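Local structure of uncharacterized protein (Aeromonas hydrophila J-1, 6R1J) at residues Q15-I20 / Q35-V40; I10-Q15 / S208-S213; Q28-I33 / Q198-Q203. The protein is the AhlC component of the tripartite alpha-pore-forming toxin AHL, here in soluble form, and probably acts with its partner proteins in perforating target membranes. The protein carries 3 engineered substitutions. One frame throughout, in Å; residues are numbered along the deposited sequence.

Contact 1 (Q15-I20 / Q35-V40). With NA (sodium ion), chain D.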
loop_
_atom_site.group_PDB
_atom_site.type_symbol
_atom_site.label_atom_id
_atom_site.label_comp_id
_atom_site.label_asym_id
_atom_site.label_seq_id
_atom_site.Cartn_x
_atom_site.Cartn_y
_atom_site.Cartn_z
ATOM N N GLN A 15 3.634 6.070 20.457
ATOM C CA GLN A 15 4.682 5.688 19.486
ATOM C C GLN A 15 4.433 6.392 18.151
ATOM O O GLN A 15 5.393 6.905 17.567
ATOM C CB GLN A 15 4.667 4.189 19.224
ATOM C CG GLN A 15 5.501 3.766 18.020
ATOM C CD GLN A 15 6.993 3.972 18.201
ATOM O OE1 GLN A 15 7.724 3.001 18.445
ATOM N NE2 GLN A 15 7.461 5.221 18.091
ATOM N N ALA A 16 3.210 6.385 17.636
ATOM C CA ALA A 16 2.972 6.969 16.297
ATOM C C ALA A 16 3.351 8.460 16.356
ATOM O O ALA A 16 3.993 8.948 15.400
ATOM C CB ALA A 16 1.556 6.771 15.841
ATOM N N GLU A 17 2.984 9.117 17.452
ATOM C CA GLU A 17 3.217 10.561 17.681
ATOM C C GLU A 17 4.720 10.849 17.614
ATOM O O GLU A 17 5.070 11.825 16.952
ATOM C CB GLU A 17 2.583 11.013 18.993
ATOM C CG GLU A 17 2.557 12.535 19.178
ATOM C CD GLU A 17 3.758 13.147 19.868
ATOM O OE1 GLU A 17 4.585 12.364 20.408
ATOM O OE2 GLU A 17 3.882 14.420 19.848
ATOM N N ALA A 18 5.578 10.058 18.256
ATOM C CA ALA A 18 7.037 10.290 18.228
ATOM C C ALA A 18 7.528 10.188 16.777
ATOM O O ALA A 18 8.338 10.996 16.321
ATOM C CB ALA A 18 7.736 9.270 19.082
ATOM N N THR A 19 7.041 9.189 16.045
ATOM C CA THR A 19 7.424 9.005 14.638
ATOM C C THR A 19 6.891 10.185 13.800
ATOM O O THR A 19 7.651 10.672 12.927
ATOM C CB THR A 19 6.990 7.625 14.150
ATOM O OG1 THR A 19 7.649 6.697 15.008
ATOM C CG2 THR A 19 7.426 7.371 12.731
ATOM N N ILE A 20 5.664 10.617 14.053
ATOM C CA ILE A 20 5.058 11.757 13.318
ATOM C C ILE A 20 5.897 13.018 13.548
ATOM O O ILE A 20 6.101 13.762 12.575
ATOM C CB ILE A 20 3.593 11.934 13.712
ATOM C CG1 ILE A 20 2.738 10.805 13.119
ATOM C CG2 ILE A 20 3.105 13.300 13.271
ATOM C CD1 ILE A 20 1.329 10.759 13.619
ATOM N N GLN A 35 1.043 19.205 15.220
ATOM C CA GLN A 35 0.649 20.026 16.393
ATOM C C GLN A 35 -0.511 19.327 17.119
ATOM O O GLN A 35 -0.513 19.311 18.329
ATOM C CB GLN A 35 0.276 21.433 15.944
ATOM C CG GLN A 35 1.502 22.209 15.477
ATOM C CD GLN A 35 2.395 22.524 16.650
ATOM O OE1 GLN A 35 1.928 23.031 17.678
ATOM N NE2 GLN A 35 3.666 22.193 16.499
ATOM N N ASN A 36 -1.519 18.892 16.376
ATOM C CA ASN A 36 -2.711 18.183 16.898
ATOM C C ASN A 36 -2.262 16.956 17.707
ATOM O O ASN A 36 -2.650 16.856 18.863
ATOM C CB ASN A 36 -3.622 17.804 15.731
ATOM C CG ASN A 36 -4.931 17.179 16.137
ATOM O OD1 ASN A 36 -5.129 16.861 17.306
ATOM N ND2 ASN A 36 -5.851 17.086 15.184
ATOM N N VAL A 37 -1.471 16.054 17.124
ATOM C CA VAL A 37 -1.087 14.799 17.833
ATOM C C VAL A 37 -0.239 15.148 19.054
ATOM O O VAL A 37 -0.328 14.431 20.062
ATOM C CB VAL A 37 -0.394 13.767 16.937
ATOM C CG1 VAL A 37 -1.342 13.341 15.835
ATOM C CG2 VAL A 37 0.949 14.179 16.400
ATOM N N GLY A 38 0.615 16.157 18.961
ATOM C CA GLY A 38 1.369 16.610 20.138
ATOM C C GLY A 38 0.439 16.959 21.286
ATOM O O GLY A 38 0.731 16.526 22.427
ATOM N N GLU A 39 -0.622 17.717 21.002
ATOM C CA GLU A 39 -1.637 18.151 21.999
ATOM C C GLU A 39 -2.436 16.935 22.487
ATOM O O GLU A 39 -2.856 16.932 23.633
ATOM C CB GLU A 39 -2.623 19.157 21.404
ATOM C CG GLU A 39 -2.023 20.506 21.042
ATOM C CD GLU A 39 -2.865 21.316 20.055
ATOM O OE1 GLU A 39 -3.909 20.799 19.551
ATOM O OE2 GLU A 39 -2.480 22.474 19.767
ATOM N N VAL A 40 -2.723 15.967 21.622
ATOM C CA VAL A 40 -3.477 14.742 22.029
ATOM C C VAL A 40 -2.639 13.980 23.052
ATOM O O VAL A 40 -3.194 13.586 24.067
ATOM C CB VAL A 40 -3.836 13.859 20.822
ATOM C CG1 VAL A 40 -4.349 12.504 21.235
ATOM C CG2 VAL A 40 -4.890 14.536 19.986
HETATM NA NA NA D . 5.355 15.587 21.363
HETATM O O HOH W 1 7.089 13.208 21.135
HETATM O O HOH W 2 3.142 16.329 23.180
#
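E17 reaches from helix 5-21 over the flank of V37 and sets its carboxylate beside G38, OE2 of E17 lying 3.3 Å from CA of G38. Two torsions put it there. With CG anti to the backbone N (chi1 -169°), the chain sets out toward helix 28-70; a bend at chi2 (-90°) then turns the carboxylate to a sodium ion. The methylene before the bend does the apolar work: CG of E17 rests 3.6 Å from CG2 of V37 and also touches the V37 carbonyl oxygen.

The carboxylate's two oxygens have different jobs. OE2 binds the sodium at 2.4 Å and also accepts a hydrogen bond from NE2 of Q21, one turn further on. OE1 takes a 2.7 Å hydrogen bond from one of two waters that stand 3.0 Å from the ion, long for sodium coordination. The other water lies unusually close to the G38 carbonyl oxygen, so the link from the ion to helix 28-70 is loose and doubtful in detail. The cation probably offsets the negative charge of E17.

On the inner side, V37 wedges CG2 between its own backbone N and carbonyl carbon, an uncommon choice for a helical valine, and this methyl meets CG2 of I20 at 3.9 Å. F207 of helix 163-236 and I113 of helix 78-157 also pack on V37. The arrangement is that of an antiparallel helical hairpin, the segments of its two consecutive helices running at 144° to each other, with a sodium site on its seam.

Contact 2 (I10-Q15 / S208-S213)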
loop_
_atom_site.group_PDB
_atom_site.type_symbol
_atom_site.label_atom_id
_atom_site.label_comp_id
_atom_site.label_asym_id
_atom_site.label_seq_id
_atom_site.Cartn_x
_atom_site.Cartn_y
_atom_site.Cartn_z
ATOM N N ILE A 10 -3.585 3.931 23.663
ATOM C CA ILE A 10 -2.764 5.036 24.206
ATOM C C ILE A 10 -1.295 4.794 23.886
ATOM O O ILE A 10 -0.676 5.702 23.320
ATOM C CB ILE A 10 -3.057 5.252 25.693
ATOM C CG1 ILE A 10 -4.436 5.874 25.872
ATOM C CG2 ILE A 10 -1.972 6.093 26.314
ATOM C CD1 ILE A 10 -4.927 5.896 27.303
ATOM N N ALA A 11 -0.762 3.606 24.176
ATOM C CA ALA A 11 0.663 3.292 23.978
ATOM C C ALA A 11 1.019 3.414 22.492
ATOM O O ALA A 11 2.060 4.028 22.167
ATOM C CB ALA A 11 0.965 1.917 24.523
ATOM N N ASN A 12 0.174 2.871 21.626
ATOM C CA ASN A 12 0.374 2.870 20.160
ATOM C C ASN A 12 0.333 4.313 19.643
ATOM O O ASN A 12 1.160 4.645 18.790
ATOM C CB ASN A 12 -0.641 1.964 19.469
ATOM C CG ASN A 12 -0.432 0.504 19.823
ATOM O OD1 ASN A 12 0.687 0.124 20.125
ATOM N ND2 ASN A 12 -1.490 -0.291 19.807
ATOM N N MET A 13 -0.612 5.106 20.112
ATOM C CA MET A 13 -0.728 6.538 19.745
ATOM C C MET A 13 0.537 7.286 20.179
ATOM O O MET A 13 1.032 8.064 19.370
ATOM C CB MET A 13 -1.959 7.163 20.371
ATOM C CG MET A 13 -3.229 6.745 19.670
ATOM S SD MET A 13 -4.721 7.255 20.550
ATOM C CE MET A 13 -4.828 8.967 20.060
ATOM N N GLN A 14 1.093 6.992 21.356
ATOM C CA GLN A 14 2.350 7.638 21.848
ATOM C C GLN A 14 3.519 7.312 20.905
ATOM O O GLN A 14 4.292 8.233 20.535
ATOM C CB GLN A 14 2.609 7.281 23.321
ATOM C CG GLN A 14 1.622 7.947 24.275
ATOM C CD GLN A 14 1.543 7.284 25.633
ATOM O OE1 GLN A 14 1.892 6.128 25.771
ATOM N NE2 GLN A 14 1.007 7.986 26.621
ATOM N N GLN A 15 3.634 6.070 20.457
ATOM C CA GLN A 15 4.682 5.688 19.486
ATOM C C GLN A 15 4.433 6.392 18.151
ATOM O O GLN A 15 5.393 6.905 17.567
ATOM C CB GLN A 15 4.667 4.189 19.224
ATOM C CG GLN A 15 5.501 3.766 18.020
ATOM C CD GLN A 15 6.993 3.972 18.201
ATOM O OE1 GLN A 15 7.724 3.001 18.445
ATOM N NE2 GLN A 15 7.461 5.221 18.091
ATOM N N SER A 208 -4.470 7.666 13.599
ATOM C CA SER A 208 -5.932 7.799 13.472
ATOM C C SER A 208 -6.663 6.442 13.647
ATOM O O SER A 208 -7.733 6.449 14.225
ATOM C CB SER A 208 -6.233 8.443 12.146
ATOM O OG SER A 208 -7.633 8.564 11.986
ATOM N N GLN A 209 -6.139 5.337 13.126
ATOM C CA GLN A 209 -6.734 3.988 13.368
ATOM C C GLN A 209 -6.704 3.704 14.892
ATOM O O GLN A 209 -7.729 3.337 15.425
ATOM C CB GLN A 209 -6.001 2.944 12.514
ATOM C CG GLN A 209 -6.555 1.507 12.593
ATOM C CD GLN A 209 -6.017 0.740 13.793
ATOM O OE1 GLN A 209 -4.851 0.847 14.163
ATOM N NE2 GLN A 209 -6.893 0.001 14.450
ATOM N N GLN A 210 -5.572 3.868 15.567
ATOM C CA GLN A 210 -5.458 3.660 17.034
ATOM C C GLN A 210 -6.370 4.648 17.762
ATOM O O GLN A 210 -7.090 4.253 18.719
ATOM C CB GLN A 210 -4.006 3.797 17.464
ATOM C CG GLN A 210 -3.102 2.753 16.832
ATOM C CD GLN A 210 -3.273 1.378 17.442
ATOM O OE1 GLN A 210 -3.726 1.260 18.583
ATOM N NE2 GLN A 210 -2.917 0.359 16.668
ATOM N N PHE A 211 -6.412 5.903 17.321
ATOM C CA PHE A 211 -7.303 6.906 17.948
ATOM C C PHE A 211 -8.743 6.402 17.800
ATOM O O PHE A 211 -9.576 6.544 18.718
ATOM C CB PHE A 211 -7.137 8.281 17.281
ATOM C CG PHE A 211 -7.458 9.483 18.128
ATOM C CD1 PHE A 211 -8.135 9.391 19.335
ATOM C CD2 PHE A 211 -7.085 10.747 17.689
ATOM C CE1 PHE A 211 -8.356 10.516 20.129
ATOM C CE2 PHE A 211 -7.382 11.881 18.440
ATOM C CZ PHE A 211 -8.005 11.768 19.661
ATOM N N GLY A 212 -9.094 5.900 16.612
ATOM C CA GLY A 212 -10.457 5.379 16.369
ATOM C C GLY A 212 -10.795 4.242 17.350
ATOM O O GLY A 212 -11.954 4.135 17.788
ATOM N N SER A 213 -9.839 3.361 17.644
ATOM C CA SER A 213 -10.070 2.239 18.591
ATOM C C SER A 213 -10.338 2.831 19.976
ATOM O O SER A 213 -11.242 2.357 20.679
ATOM C CB SER A 213 -8.924 1.289 18.594
ATOM O OG SER A 213 -8.893 0.596 17.363
#
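M13 lies against both Q210 and F211, sliding past the first and laying its methyl group over the ring of the second. Its CG packs 3.8 Å from CB of Q210, and SD passes 3.7 Å from CA of F211. A turn at chi3 (80°) then swings CE over the phenyl face, 3.5 Å from the ring centroid and offset toward the rim beside CG. The sulfur itself stands oblique to the ring, so it is mainly the methyl that makes the CH-pi contact.

Next to this apolar patch, Q210 bends at its own chi2 and brings its amide up to N12. ND2 of N12 donates to OE1 of Q210 over 3.0 Å, with an N-H...O angle of 157°. The acceptor lies close to the N12 amide plane, but the donor stands above the carbonyl plane of Q210, and the two amides are turned 79° apart. OE1 also brushes CB of N12 at 3.3 Å. The other end of the N12 amide, OD1, receives a weak hydrogen bond from R196 of the second subunit. Together these make a Met-aromatic contact bordered by an amide pair, between near-antiparallel helices of an all-helical bundle.

Contact 3 (Q28-I33 / Q198-Q203)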
loop_
_atom_site.group_PDB
_atom_site.type_symbol
_atom_site.label_atom_id
_atom_site.label_comp_id
_atom_site.label_asym_id
_atom_site.label_seq_id
_atom_site.Cartn_x
_atom_site.Cartn_y
_atom_site.Cartn_z
ATOM N N GLN A 28 1.950 22.613 5.264
ATOM C CA GLN A 28 1.149 23.133 6.389
ATOM C C GLN A 28 0.224 22.027 6.939
ATOM O O GLN A 28 0.156 21.906 8.166
ATOM C CB GLN A 28 0.310 24.345 5.980
ATOM C CG GLN A 28 -0.487 24.904 7.147
ATOM C CD GLN A 28 0.410 25.531 8.185
ATOM O OE1 GLN A 28 1.292 26.328 7.844
ATOM N NE2 GLN A 28 0.200 25.196 9.456
ATOM N N ASN A 29 -0.477 21.264 6.094
ATOM C CA ASN A 29 -1.418 20.229 6.613
ATOM C C ASN A 29 -0.676 19.191 7.476
ATOM O O ASN A 29 -1.343 18.689 8.408
ATOM C CB ASN A 29 -2.256 19.564 5.525
ATOM C CG ASN A 29 -3.194 20.538 4.841
ATOM O OD1 ASN A 29 -4.203 20.946 5.402
ATOM N ND2 ASN A 29 -2.866 20.887 3.626
ATOM N N ALA A 30 0.587 18.865 7.178
ATOM C CA ALA A 30 1.430 17.926 7.958
ATOM C C ALA A 30 1.766 18.575 9.303
ATOM O O ALA A 30 1.651 17.936 10.358
ATOM C CB ALA A 30 2.664 17.576 7.196
ATOM N N VAL A 31 2.127 19.854 9.280
ATOM C CA VAL A 31 2.385 20.612 10.528
ATOM C C VAL A 31 1.094 20.694 11.352
ATOM O O VAL A 31 1.189 20.602 12.582
ATOM C CB VAL A 31 2.991 21.998 10.235
ATOM C CG1 VAL A 31 3.202 22.763 11.525
ATOM C CG2 VAL A 31 4.305 21.860 9.508
ATOM N N ASN A 32 -0.076 20.853 10.735
ATOM C CA ASN A 32 -1.372 20.837 11.442
ATOM C C ASN A 32 -1.518 19.540 12.260
ATOM O O ASN A 32 -1.859 19.612 13.434
ATOM C CB ASN A 32 -2.544 20.954 10.488
ATOM C CG ASN A 32 -2.662 22.319 9.825
ATOM O OD1 ASN A 32 -1.899 23.238 10.133
ATOM N ND2 ASN A 32 -3.573 22.414 8.872
ATOM N N ILE A 33 -1.210 18.395 11.661
ATOM C CA ILE A 33 -1.360 17.062 12.332
ATOM C C ILE A 33 -0.308 16.951 13.431
ATOM O O ILE A 33 -0.634 16.417 14.512
ATOM C CB ILE A 33 -1.212 15.928 11.292
ATOM C CG1 ILE A 33 -2.325 16.006 10.268
ATOM C CG2 ILE A 33 -1.165 14.569 11.969
ATOM C CD1 ILE A 33 -2.146 15.109 9.060
ATOM N N GLN A 198 4.241 10.018 1.610
ATOM C CA GLN A 198 3.536 8.708 1.760
ATOM C C GLN A 198 3.911 8.111 3.132
ATOM O O GLN A 198 3.030 7.599 3.865
ATOM C CB GLN A 198 3.925 7.769 0.620
ATOM C CG GLN A 198 3.339 8.179 -0.730
ATOM C CD GLN A 198 3.972 7.419 -1.878
ATOM O OE1 GLN A 198 5.128 6.993 -1.794
ATOM N NE2 GLN A 198 3.236 7.253 -2.982
ATOM N N GLY A 199 5.186 8.151 3.487
ATOM C CA GLY A 199 5.641 7.656 4.799
ATOM C C GLY A 199 4.914 8.386 5.911
ATOM O O GLY A 199 4.404 7.747 6.869
ATOM N N PHE A 200 4.832 9.704 5.829
ATOM C CA PHE A 200 4.149 10.514 6.866
ATOM C C PHE A 200 2.668 10.143 6.959
ATOM O O PHE A 200 2.115 9.966 8.047
ATOM C CB PHE A 200 4.319 12.004 6.538
ATOM C CG PHE A 200 3.658 12.878 7.547
ATOM C CD1 PHE A 200 4.326 13.253 8.706
ATOM C CD2 PHE A 200 2.393 13.400 7.311
ATOM C CE1 PHE A 200 3.709 14.095 9.627
ATOM C CE2 PHE A 200 1.790 14.245 8.236
ATOM C CZ PHE A 200 2.448 14.595 9.391
ATOM N N LEU A 201 1.982 10.087 5.824
ATOM C CA LEU A 201 0.551 9.706 5.808
ATOM C C LEU A 201 0.337 8.280 6.372
ATOM O O LEU A 201 -0.660 8.081 7.030
ATOM C CB LEU A 201 0.027 9.810 4.375
ATOM C CG LEU A 201 -0.418 11.213 3.970
ATOM C CD1 LEU A 201 -0.610 11.314 2.468
ATOM C CD2 LEU A 201 -1.700 11.576 4.708
ATOM N N GLY A 202 1.233 7.348 6.108
ATOM C CA GLY A 202 1.197 5.996 6.725
ATOM C C GLY A 202 1.199 6.103 8.249
ATOM O O GLY A 202 0.378 5.452 8.905
ATOM N N GLN A 203 1.995 7.003 8.812
ATOM C CA GLN A 203 2.068 7.160 10.277
ATOM C C GLN A 203 0.834 7.883 10.776
ATOM O O GLN A 203 0.310 7.472 11.820
ATOM C CB GLN A 203 3.352 7.871 10.686
ATOM C CG GLN A 203 4.567 7.037 10.406
ATOM C CD GLN A 203 4.475 5.745 11.177
ATOM O OE1 GLN A 203 4.377 5.755 12.402
ATOM N NE2 GLN A 203 4.496 4.648 10.445
#
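F200 pushes its ring across from helix 163-236 against A30, on the first turn of helix 28-70, and its side chain can be followed outward. CB aims at the opposing helix, and because CG is anti to the backbone N (chi1 -180°), the ring extends toward helix 28-70. Along one side of the ring, CD2 comes first, 4.2 Å from CB of A30. The next atom, CE2, does more: it has the same methyl at 3.6 Å and CA of A30 at 3.7 Å, while CD1 of I33 approaches it at 4.1 Å. That isoleucine methyl arrives at the ring edge, near the ring plane; I33 and F200 run alongside each other with opposite headings. At the tip, CZ stays close to CB of A30 and meets the A30 carbonyl oxygen at 3.6 Å, the oxygen approaching the ring obliquely.

The contact joins two of the long helices of an elongated bundle, consistent with the ClyA-like alpha-pore-forming toxin fold. The remaining side of the ring, with CE1, turns to I20 of helix 5-21, and F23 stacks edge-to-face with F200, so a third helix and the connection that follows it share the phenyl group.

On another side of helix 28-70, NE2 of Q28 donates to OD1 of N32 over 2.9 Å in an almost straight bond (178°), with OD1 in the Q28 amide plane. The other end of the N32 amide, ND2, is hydrogen-bonded to D116 of helix 78-157.

Contact 1 sits between the other two: its centre is 10 Å from each, while contacts 2 and 3 are 15 Å apart and do not touch. V40 makes the junction with contact 2, its CG1 3.8 Å from CE of M13 and its CG2 4.0 Å from CE2 of F211. Toward contact 3, T19 and I20 both pack on Q203, CG1 of I20 3.9 Å from CB of Q203. Helices 5-21, 28-70 and 163-236 are thus joined pairwise. The sodium ion belongs to contact 1; the side chains of M13 and I33 are each about 11 Å from it. A separate sodium site involves T224 and D264. All three contacts border the second subunit, which hydrogen-bonds Q15, shared by contacts 1 and 2.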